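Local coordinates for GTP-binding nuclear protein GSP1 (Encephalitozoon cuniculi, PDB 4DJT) that binds GDP and magnesium as a Ran-family small GTPase and probably takes part in protein import into the nucleus and RNA export from it, at residues G18-I28 with V65-K73; D79-L90 with L103-V114. All coordinates share one frame; numbering follows the deposited sequence.

Interaction 1: residues G18-I28 with V65-K73; sequences GDGGVGKTTYI and VWDTAGQEK. With MG (magnesium ion), chain D; GDP (guanosine-5'-diphosphate), chain C.
The hydroxyl of T25 and the carboxylate of D67 meet where their side chains cross at about a right angle: OG1 of T25 donates to the syn lone pair of OD2 of D67 at 2.6 Å. The same OG1 binds the magnesium ion at 2.1 Å, so the hydroxyl gives its hydrogen to the aspartate while its oxygen faces the metal. D67 reaches across because its CG lies anti to the backbone N (chi1 -176°). Its OD2 has a second partner in the hydroxyl of Y194. GDP O1B and four waters complete six-fold coordination of the metal.

Further along, K24 and E72 approach from opposite directions. The lysine chain bends at its last two torsions and brings NZ to OE2 of E72 at 2.8 Å, a salt bridge in which NZ comes from above the carboxylate plane, 40° out of it. NZ also donates to the carbonyl O of G18 and to GDP O2B, and these three acceptors hold the ammonium group. The other carboxylate oxygen, OE1 of E72, accepts from OG1 of T68. That OG1 in turn accepts from G70 N, an ST turn; with both oxygens engaged, the E72 carboxylate is probably limited in rotation. Past the metal site, along helix 24-28, CD1 of I28 packs on CG1 of V65 at 3.7 Å, and CG2 of I28 lies against D67.

Backbone amides of G21, G23, K24 and T25 grip the beta-phosphate. This is the P-loop (Walker A) of a small GTPase in its GDP-magnesium state, facing strand 65-68 and the start of the predicted switch II.

Interaction 2: residues D79-L90 with L103-V114; sequences DVYYIGASGAIL and LARWVKEFQAVV. Unlike the reference sequence in segment 79-90: L90 (reference Phe).
Y82 is the main knob, set among E109, F110, V113 and V114 of the helix. Its ring lies with one face over CA of F110, a CH-pi contact 4.3 Å from the ring centroid, while CD1 of Y81 lies over the opposite face, toward its rim. At the far end OH of Y82 donates to OE2 of E109 at 2.6 Å, coming from above the carboxylate plane, and also abuts the edge of the W106 indole at CZ3. V113 fills the angle at the base of the tyrosine, with CG1 against CB of Y82 and against CG1 of I83.

F110 is the bump from the helix side. With its CG anti to the backbone N (chi1 176°), it stands up toward the strand, where A88 presses CB onto the middle of one face, 3.7 Å from the centroid. The small A85, in the turn before the strand, sets its CB at the ring's edge. Next along, L90 wedges its methyls between L103, W106 and V107, CD1 coming within 3.5 Å of CB of W106.

Helix 103-114 runs nearly antiparallel to strand 87-90, at 169°, the helix-on-sheet layer of the Ras-like alpha/beta fold.

In the fold
From the N terminus, strand 11-17 leads into the P-loop and helix 24-28, and interaction 1 closes when strand 60-68 returns beside it, enclosing the predicted first switch region and strand 46-54. Interaction 2 opens afterwards, so the two follow in series: its loop is short, from helix 79-82 and strand 87-93 through helix 97-101 to helix 103-114. Both contacts reach the same sheet, where strand 11-17 lies between 60-68 and 87-93. They also touch directly. NE1 of W106 is probably hydrogen-bonded to OD1 of D19, tying helix 103-114 to the P-loop, and the hydroxyl of Y81 is probably hydrogen-bonded to the carbonyl of W66, joining the predicted switch II to strand 60-68.

Interaction 1: residues G18-I28 with V65-K73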
loop_
_atom_site.group_PDB
_atom_site.type_symbol
_atom_site.label_atom_id
_atom_site.label_comp_id
_atom_site.label_asym_id
_atom_site.label_seq_id
_atom_site.Cartn_x
_atom_site.Cartn_y
_atom_site.Cartn_z
ATOM N N GLY A 18 1.775 7.518 -0.580
ATOM C CA GLY A 18 1.304 8.386 0.473
ATOM C C GLY A 18 2.461 9.126 1.115
ATOM O O GLY A 18 3.621 8.726 0.989
ATOM N N ASP A 19 2.138 10.213 1.803
ATOM C CA ASP A 19 3.171 11.079 2.361
ATOM C C ASP A 19 4.079 10.360 3.347
ATOM O O ASP A 19 3.695 9.386 3.968
ATOM C CB ASP A 19 2.558 12.270 3.062
ATOM C CG ASP A 19 2.080 13.354 2.094
ATOM O OD1 ASP A 19 2.186 13.210 0.834
ATOM O OD2 ASP A 19 1.633 14.369 2.628
ATOM N N GLY A 20 5.274 10.905 3.518
ATOM C CA GLY A 20 6.136 10.480 4.586
ATOM C C GLY A 20 5.404 10.576 5.915
ATOM O O GLY A 20 4.669 11.563 6.194
ATOM N N GLY A 21 5.555 9.547 6.727
ATOM C CA GLY A 21 5.055 9.564 8.080
ATOM C C GLY A 21 3.672 8.972 8.266
ATOM O O GLY A 21 3.215 8.862 9.413
ATOM N N VAL A 22 3.019 8.551 7.169
ATOM C CA VAL A 22 1.601 8.123 7.240
ATOM C C VAL A 22 1.443 6.687 7.687
ATOM O O VAL A 22 0.352 6.301 8.072
ATOM C CB VAL A 22 0.824 8.336 5.933
ATOM C CG1 VAL A 22 0.862 9.817 5.510
ATOM C CG2 VAL A 22 1.359 7.452 4.819
ATOM N N GLY A 23 2.531 5.888 7.618
ATOM C CA GLY A 23 2.546 4.509 8.125
ATOM C C GLY A 23 2.738 3.407 7.064
ATOM O O GLY A 23 2.451 2.268 7.332
ATOM N N LYS A 24 3.193 3.760 5.852
ATOM C CA LYS A 24 3.417 2.762 4.793
ATOM C C LYS A 24 4.334 1.625 5.261
ATOM O O LYS A 24 3.997 0.436 5.109
ATOM C CB LYS A 24 4.011 3.434 3.559
ATOM C CG LYS A 24 3.115 4.523 2.979
ATOM C CD LYS A 24 3.710 5.150 1.736
ATOM C CE LYS A 24 5.089 5.772 1.967
ATOM N NZ LYS A 24 5.041 6.975 2.840
ATOM N N THR A 25 5.489 1.986 5.807
ATOM C CA THR A 25 6.467 0.996 6.228
ATOM C C THR A 25 5.976 0.188 7.414
ATOM O O THR A 25 6.116 -1.053 7.432
ATOM C CB THR A 25 7.821 1.696 6.514
ATOM O OG1 THR A 25 8.253 2.351 5.309
ATOM C CG2 THR A 25 8.861 0.693 6.945
ATOM N N THR A 26 5.320 0.848 8.364
ATOM C CA THR A 26 4.729 0.130 9.514
ATOM C C THR A 26 3.734 -0.947 9.060
ATOM O O THR A 26 3.704 -2.074 9.616
ATOM C CB THR A 26 4.099 1.101 10.546
ATOM O OG1 THR A 26 5.098 2.064 10.956
ATOM C CG2 THR A 26 3.604 0.325 11.791
ATOM N N TYR A 27 2.958 -0.611 8.032
ATOM C CA TYR A 27 1.987 -1.520 7.461
ATOM C C TYR A 27 2.640 -2.762 6.885
ATOM O O TYR A 27 2.303 -3.873 7.288
ATOM C CB TYR A 27 1.210 -0.831 6.373
ATOM C CG TYR A 27 0.145 -1.692 5.690
ATOM C CD1 TYR A 27 -1.034 -2.041 6.357
ATOM C CD2 TYR A 27 0.278 -2.073 4.378
ATOM C CE1 TYR A 27 -2.017 -2.781 5.732
ATOM C CE2 TYR A 27 -0.703 -2.817 3.741
ATOM C CZ TYR A 27 -1.847 -3.177 4.430
ATOM O OH TYR A 27 -2.834 -3.916 3.767
ATOM N N ILE A 28 3.607 -2.580 5.970
ATOM C CA ILE A 28 4.088 -3.693 5.148
ATOM C C ILE A 28 5.327 -4.408 5.693
ATOM O O ILE A 28 5.566 -5.542 5.335
ATOM C CB ILE A 28 4.389 -3.233 3.724
ATOM C CG1 ILE A 28 4.407 -4.423 2.733
ATOM C CG2 ILE A 28 5.660 -2.384 3.724
ATOM C CD1 ILE A 28 3.064 -5.126 2.548
ATOM N N VAL A 65 4.896 -6.220 -3.020
ATOM C CA VAL A 65 4.486 -4.926 -2.543
ATOM C C VAL A 65 5.729 -4.039 -2.350
ATOM O O VAL A 65 6.613 -4.370 -1.588
ATOM C CB VAL A 65 3.674 -5.035 -1.211
ATOM C CG1 VAL A 65 3.104 -3.664 -0.843
ATOM C CG2 VAL A 65 2.586 -6.072 -1.342
ATOM N N TRP A 66 5.825 -2.957 -3.133
ATOM C CA TRP A 66 6.968 -2.037 -3.065
ATOM C C TRP A 66 6.757 -0.976 -2.066
ATOM O O TRP A 66 5.677 -0.371 -2.009
ATOM C CB TRP A 66 7.213 -1.395 -4.420
ATOM C CG TRP A 66 7.833 -2.342 -5.392
ATOM C CD1 TRP A 66 7.628 -3.708 -5.492
ATOM C CD2 TRP A 66 8.786 -2.023 -6.445
ATOM N NE1 TRP A 66 8.405 -4.232 -6.482
ATOM C CE2 TRP A 66 9.093 -3.268 -7.108
ATOM C CE3 TRP A 66 9.381 -0.845 -6.897
ATOM C CZ2 TRP A 66 9.981 -3.334 -8.173
ATOM C CZ3 TRP A 66 10.262 -0.917 -7.969
ATOM C CH2 TRP A 66 10.552 -2.132 -8.598
ATOM N N ASP A 67 7.776 -0.730 -1.263
ATOM C CA ASP A 67 7.759 0.350 -0.256
ATOM C C ASP A 67 8.964 1.194 -0.517
ATOM O O ASP A 67 9.995 0.667 -0.934
ATOM C CB ASP A 67 7.867 -0.239 1.157
ATOM C CG ASP A 67 7.749 0.802 2.261
ATOM O OD1 ASP A 67 7.069 1.805 2.032
ATOM O OD2 ASP A 67 8.281 0.556 3.405
ATOM N N THR A 68 8.885 2.481 -0.206
ATOM C CA THR A 68 10.020 3.359 -0.369
ATOM C C THR A 68 10.991 3.210 0.818
ATOM O O THR A 68 10.691 2.572 1.805
ATOM C CB THR A 68 9.625 4.837 -0.405
ATOM O OG1 THR A 68 9.301 5.281 0.933
ATOM C CG2 THR A 68 8.492 5.084 -1.361
ATOM N N ALA A 69 12.176 3.799 0.663
ATOM C CA ALA A 69 13.139 3.924 1.763
ATOM C C ALA A 69 13.100 5.343 2.408
ATOM O O ALA A 69 14.046 5.756 3.068
ATOM C CB ALA A 69 14.548 3.609 1.228
ATOM N N GLY A 70 12.004 6.076 2.214
ATOM C CA GLY A 70 11.787 7.332 2.873
ATOM C C GLY A 70 12.002 8.551 1.987
ATOM O O GLY A 70 11.757 9.683 2.419
ATOM N N GLN A 71 12.431 8.340 0.745
ATOM C CA GLN A 71 12.838 9.477 -0.099
ATOM C C GLN A 71 11.668 10.433 -0.454
ATOM O O GLN A 71 11.923 11.604 -0.789
ATOM C CB GLN A 71 13.607 9.010 -1.361
ATOM C CG GLN A 71 12.835 8.215 -2.401
ATOM C CD GLN A 71 12.790 6.736 -2.096
ATOM O OE1 GLN A 71 12.995 6.326 -0.953
ATOM N NE2 GLN A 71 12.499 5.922 -3.128
ATOM N N GLU A 72 10.404 9.954 -0.337
ATOM C CA GLU A 72 9.200 10.780 -0.567
ATOM C C GLU A 72 9.100 11.979 0.382
ATOM O O GLU A 72 8.360 12.908 0.107
ATOM C CB GLU A 72 7.883 9.965 -0.488
ATOM C CG GLU A 72 7.400 9.526 0.904
ATOM C CD GLU A 72 8.128 8.304 1.440
ATOM O OE1 GLU A 72 9.146 7.879 0.835
ATOM O OE2 GLU A 72 7.674 7.779 2.455
ATOM N N LYS A 73 9.850 11.942 1.479
ATOM C CA LYS A 73 9.826 13.016 2.467
ATOM C C LYS A 73 10.391 14.291 1.889
ATOM O O LYS A 73 9.918 15.378 2.207
ATOM C CB LYS A 73 10.612 12.628 3.724
ATOM C CG LYS A 73 9.988 11.496 4.500
ATOM C CD LYS A 73 10.803 11.130 5.722
ATOM C CE LYS A 73 10.228 9.904 6.406
ATOM N NZ LYS A 73 11.093 9.473 7.533
HETATM MG MG MG D . 8.576 4.378 4.961
HETATM P PB GDP C . 5.978 6.001 6.289
HETATM O O1B GDP C . 6.671 4.703 5.843
HETATM O O2B GDP C . 4.649 6.277 5.606
HETATM O O3B GDP C . 6.950 7.178 6.343
HETATM O O3A GDP C . 5.587 5.861 7.852
HETATM P PA GDP C . 6.217 4.909 8.964
HETATM O O1A GDP C . 5.721 3.481 8.851
HETATM O O2A GDP C . 7.691 5.163 9.002
HETATM O "O5'" GDP C . 5.577 5.432 10.315
HETATM C "C5'" GDP C . 5.705 6.829 10.639
HETATM C "C4'" GDP C . 5.423 6.984 12.122
HETATM O "O4'" GDP C . 4.056 6.721 12.360
HETATM C "C3'" GDP C . 6.179 5.991 12.964
HETATM O "O3'" GDP C . 6.501 6.613 14.192
HETATM C "C2'" GDP C . 5.214 4.884 13.253
HETATM O "O2'" GDP C . 5.421 4.210 14.509
HETATM C "C1'" GDP C . 3.908 5.647 13.244
HETATM N N9 GDP C . 2.811 4.807 12.784
HETATM C C8 GDP C . 2.687 4.126 11.623
HETATM N N7 GDP C . 1.507 3.455 11.609
HETATM C C5 GDP C . 0.850 3.765 12.724
HETATM C C6 GDP C . -0.448 3.420 13.332
HETATM O O6 GDP C . -1.279 2.659 12.755
HETATM N N1 GDP C . -0.729 3.959 14.537
HETATM C C2 GDP C . 0.140 4.783 15.187
HETATM N N2 GDP C . -0.186 5.287 16.378
HETATM N N3 GDP C . 1.342 5.130 14.687
HETATM C C4 GDP C . 1.721 4.648 13.490
HETATM O O HOH W 1 6.219 13.153 2.076
HETATM O O HOH W 2 7.806 4.049 3.035
HETATM O O HOH W 3 10.417 3.887 4.259
HETATM O O HOH W 4 8.797 6.453 4.413
HETATM O O HOH W 5 9.313 4.688 6.907
#

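Interaction 2: residues D79-L90 with L103-V114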
loop_
_atom_site.group_PDB
_atom_site.type_symbol
_atom_site.label_atom_id
_atom_site.label_comp_id
_atom_site.label_asym_id
_atom_site.label_seq_id
_atom_site.Cartn_x
_atom_site.Cartn_y
_atom_site.Cartn_z
ATOM N N ASP A 79 9.831 7.203 -11.787
ATOM C CA ASP A 79 8.842 6.478 -12.560
ATOM C C ASP A 79 8.991 4.972 -12.419
ATOM O O ASP A 79 8.000 4.261 -12.400
ATOM C CB ASP A 79 8.933 6.856 -14.054
ATOM C CG ASP A 79 8.497 8.309 -14.341
ATOM O OD1 ASP A 79 7.956 8.990 -13.437
ATOM O OD2 ASP A 79 8.693 8.765 -15.493
ATOM N N VAL A 80 10.230 4.485 -12.328
ATOM C CA VAL A 80 10.479 3.038 -12.179
ATOM C C VAL A 80 9.860 2.449 -10.912
ATOM O O VAL A 80 9.588 1.264 -10.868
ATOM C CB VAL A 80 11.984 2.675 -12.258
ATOM C CG1 VAL A 80 12.442 2.680 -13.714
ATOM C CG2 VAL A 80 12.818 3.623 -11.414
ATOM N N TYR A 81 9.619 3.280 -9.913
ATOM C CA TYR A 81 8.873 2.848 -8.741
ATOM C C TYR A 81 7.498 2.358 -9.164
ATOM O O TYR A 81 7.034 1.309 -8.707
ATOM C CB TYR A 81 8.763 3.973 -7.716
ATOM C CG TYR A 81 8.125 3.562 -6.391
ATOM C CD1 TYR A 81 6.801 3.869 -6.095
ATOM C CD2 TYR A 81 8.852 2.854 -5.430
ATOM C CE1 TYR A 81 6.213 3.472 -4.888
ATOM C CE2 TYR A 81 8.269 2.455 -4.240
ATOM C CZ TYR A 81 6.951 2.757 -3.970
ATOM O OH TYR A 81 6.419 2.395 -2.723
ATOM N N TYR A 82 6.843 3.142 -10.023
ATOM C CA TYR A 82 5.461 2.861 -10.430
ATOM C C TYR A 82 5.371 1.824 -11.550
ATOM O O TYR A 82 4.404 1.068 -11.629
ATOM C CB TYR A 82 4.764 4.141 -10.842
ATOM C CG TYR A 82 4.681 5.161 -9.750
ATOM C CD1 TYR A 82 4.023 4.882 -8.560
ATOM C CD2 TYR A 82 5.231 6.386 -9.893
ATOM C CE1 TYR A 82 3.932 5.807 -7.557
ATOM C CE2 TYR A 82 5.139 7.335 -8.881
ATOM C CZ TYR A 82 4.463 7.029 -7.723
ATOM O OH TYR A 82 4.382 7.950 -6.718
ATOM N N ILE A 83 6.357 1.810 -12.446
ATOM C CA ILE A 83 6.245 1.020 -13.681
ATOM C C ILE A 83 5.972 -0.456 -13.405
ATOM O O ILE A 83 6.603 -1.069 -12.552
ATOM C CB ILE A 83 7.517 1.125 -14.546
ATOM C CG1 ILE A 83 7.596 2.513 -15.182
ATOM C CG2 ILE A 83 7.507 0.061 -15.655
ATOM C CD1 ILE A 83 8.872 2.767 -15.992
ATOM N N GLY A 84 5.014 -1.018 -14.117
ATOM C CA GLY A 84 4.699 -2.426 -13.969
ATOM C C GLY A 84 3.697 -2.739 -12.856
ATOM O O GLY A 84 3.305 -3.899 -12.705
ATOM N N ALA A 85 3.301 -1.728 -12.072
ATOM C CA ALA A 85 2.319 -1.924 -10.982
ATOM C C ALA A 85 0.966 -2.287 -11.542
ATOM O O ALA A 85 0.518 -1.688 -12.536
ATOM C CB ALA A 85 2.176 -0.685 -10.098
ATOM N N SER A 86 0.314 -3.236 -10.873
ATOM C CA SER A 86 -1.067 -3.592 -11.153
ATOM C C SER A 86 -2.030 -2.808 -10.284
ATOM O O SER A 86 -3.220 -2.802 -10.572
ATOM C CB SER A 86 -1.301 -5.090 -10.932
ATOM O OG SER A 86 -0.718 -5.856 -11.950
ATOM N N GLY A 87 -1.538 -2.203 -9.190
ATOM C CA GLY A 87 -2.389 -1.512 -8.240
ATOM C C GLY A 87 -1.572 -0.726 -7.262
ATOM O O GLY A 87 -0.338 -0.820 -7.278
ATOM N N ALA A 88 -2.257 0.053 -6.421
ATOM C CA ALA A 88 -1.618 0.859 -5.391
ATOM C C ALA A 88 -2.473 0.825 -4.137
ATOM O O ALA A 88 -3.724 0.690 -4.201
ATOM C CB ALA A 88 -1.407 2.302 -5.860
ATOM N N ILE A 89 -1.810 0.938 -2.985
ATOM C CA ILE A 89 -2.448 1.163 -1.725
ATOM C C ILE A 89 -1.969 2.518 -1.266
ATOM O O ILE A 89 -0.768 2.743 -1.133
ATOM C CB ILE A 89 -2.125 0.076 -0.639
ATOM C CG1 ILE A 89 -2.485 -1.309 -1.151
ATOM C CG2 ILE A 89 -2.894 0.362 0.655
ATOM C CD1 ILE A 89 -2.046 -2.462 -0.249
ATOM N N LEU A 90 -2.906 3.448 -1.134
ATOM C CA LEU A 90 -2.585 4.850 -0.875
ATOM C C LEU A 90 -3.033 5.200 0.519
ATOM O O LEU A 90 -4.203 5.019 0.864
ATOM C CB LEU A 90 -3.271 5.743 -1.942
ATOM C CG LEU A 90 -3.206 7.260 -1.719
ATOM C CD1 LEU A 90 -1.773 7.776 -1.697
ATOM C CD2 LEU A 90 -4.032 7.970 -2.794
ATOM N N LEU A 103 -3.381 13.667 -1.291
ATOM C CA LEU A 103 -3.915 12.434 -1.873
ATOM C C LEU A 103 -4.117 12.539 -3.392
ATOM O O LEU A 103 -3.794 11.616 -4.132
ATOM C CB LEU A 103 -5.208 11.984 -1.188
ATOM C CG LEU A 103 -5.110 11.357 0.219
ATOM C CD1 LEU A 103 -6.515 11.038 0.731
ATOM C CD2 LEU A 103 -4.251 10.100 0.256
ATOM N N ALA A 104 -4.661 13.664 -3.856
ATOM C CA ALA A 104 -4.963 13.817 -5.274
ATOM C C ALA A 104 -3.679 13.837 -6.088
ATOM O O ALA A 104 -3.632 13.333 -7.214
ATOM C CB ALA A 104 -5.772 15.105 -5.510
ATOM N N ARG A 105 -2.666 14.452 -5.522
ATOM C CA ARG A 105 -1.328 14.500 -6.107
ATOM C C ARG A 105 -0.728 13.089 -6.239
ATOM O O ARG A 105 -0.140 12.759 -7.266
ATOM C CB ARG A 105 -0.397 15.378 -5.249
ATOM N N TRP A 106 -0.900 12.268 -5.200
ATOM C CA TRP A 106 -0.446 10.880 -5.224
ATOM C C TRP A 106 -1.171 10.071 -6.242
ATOM O O TRP A 106 -0.549 9.339 -7.036
ATOM C CB TRP A 106 -0.579 10.226 -3.837
ATOM C CG TRP A 106 0.557 10.554 -2.917
ATOM C CD1 TRP A 106 0.533 11.368 -1.783
ATOM C CD2 TRP A 106 1.935 10.113 -3.039
ATOM N NE1 TRP A 106 1.773 11.435 -1.212
ATOM C CE2 TRP A 106 2.655 10.697 -1.915
ATOM C CE3 TRP A 106 2.622 9.306 -3.931
ATOM C CZ2 TRP A 106 3.996 10.483 -1.718
ATOM C CZ3 TRP A 106 3.988 9.090 -3.720
ATOM C CH2 TRP A 106 4.653 9.667 -2.645
ATOM N N VAL A 107 -2.495 10.182 -6.269
ATOM C CA VAL A 107 -3.256 9.504 -7.316
ATOM C C VAL A 107 -2.765 9.922 -8.711
ATOM O O VAL A 107 -2.590 9.065 -9.603
ATOM C CB VAL A 107 -4.778 9.751 -7.190
ATOM C CG1 VAL A 107 -5.517 9.265 -8.449
ATOM C CG2 VAL A 107 -5.331 9.084 -5.924
ATOM N N LYS A 108 -2.559 11.218 -8.920
ATOM C CA LYS A 108 -2.182 11.705 -10.264
ATOM C C LYS A 108 -0.787 11.209 -10.642
ATOM O O LYS A 108 -0.559 10.829 -11.771
ATOM C CB LYS A 108 -2.234 13.240 -10.373
ATOM N N GLU A 109 0.117 11.172 -9.674
ATOM C CA GLU A 109 1.476 10.729 -9.912
ATOM C C GLU A 109 1.488 9.234 -10.322
ATOM O O GLU A 109 2.177 8.849 -11.282
ATOM C CB GLU A 109 2.301 10.980 -8.650
ATOM C CG GLU A 109 3.797 10.855 -8.817
ATOM C CD GLU A 109 4.551 11.219 -7.552
ATOM O OE1 GLU A 109 4.325 12.340 -7.027
ATOM O OE2 GLU A 109 5.346 10.386 -7.088
ATOM N N PHE A 110 0.690 8.420 -9.628
ATOM C CA PHE A 110 0.588 7.000 -9.906
ATOM C C PHE A 110 -0.036 6.756 -11.283
ATOM O O PHE A 110 0.548 6.044 -12.119
ATOM C CB PHE A 110 -0.204 6.281 -8.779
ATOM C CG PHE A 110 -0.433 4.816 -9.022
ATOM C CD1 PHE A 110 0.574 3.889 -8.796
ATOM C CD2 PHE A 110 -1.660 4.357 -9.473
ATOM C CE1 PHE A 110 0.362 2.542 -9.030
ATOM C CE2 PHE A 110 -1.878 3.007 -9.700
ATOM C CZ PHE A 110 -0.878 2.098 -9.466
ATOM N N GLN A 111 -1.195 7.380 -11.513
ATOM C CA GLN A 111 -1.907 7.269 -12.756
ATOM C C GLN A 111 -1.153 7.861 -13.937
ATOM O O GLN A 111 -1.334 7.412 -15.056
ATOM C CB GLN A 111 -3.299 7.892 -12.632
ATOM C CG GLN A 111 -4.121 7.239 -11.552
ATOM C CD GLN A 111 -5.553 7.627 -11.604
ATOM O OE1 GLN A 111 -5.871 8.813 -11.769
ATOM N NE2 GLN A 111 -6.438 6.654 -11.481
ATOM N N ALA A 112 -0.293 8.834 -13.688
ATOM C CA ALA A 112 0.513 9.411 -14.784
ATOM C C ALA A 112 1.494 8.375 -15.384
ATOM O O ALA A 112 1.865 8.473 -16.550
ATOM C CB ALA A 112 1.281 10.629 -14.290
ATOM N N VAL A 113 1.909 7.401 -14.568
ATOM C CA VAL A 113 2.731 6.289 -15.035
ATOM C C VAL A 113 1.963 4.994 -15.419
ATOM O O VAL A 113 2.298 4.373 -16.422
ATOM C CB VAL A 113 3.850 5.962 -13.984
ATOM C CG1 VAL A 113 4.694 4.782 -14.445
ATOM C CG2 VAL A 113 4.729 7.167 -13.755
ATOM N N VAL A 114 0.943 4.592 -14.659
ATOM C CA VAL A 114 0.291 3.277 -14.793
ATOM C C VAL A 114 -1.063 3.357 -15.521
ATOM O O VAL A 114 -1.585 2.350 -15.957
ATOM C CB VAL A 114 0.078 2.648 -13.394
ATOM C CG1 VAL A 114 -0.468 1.230 -13.485
ATOM C CG2 VAL A 114 1.387 2.674 -12.600
#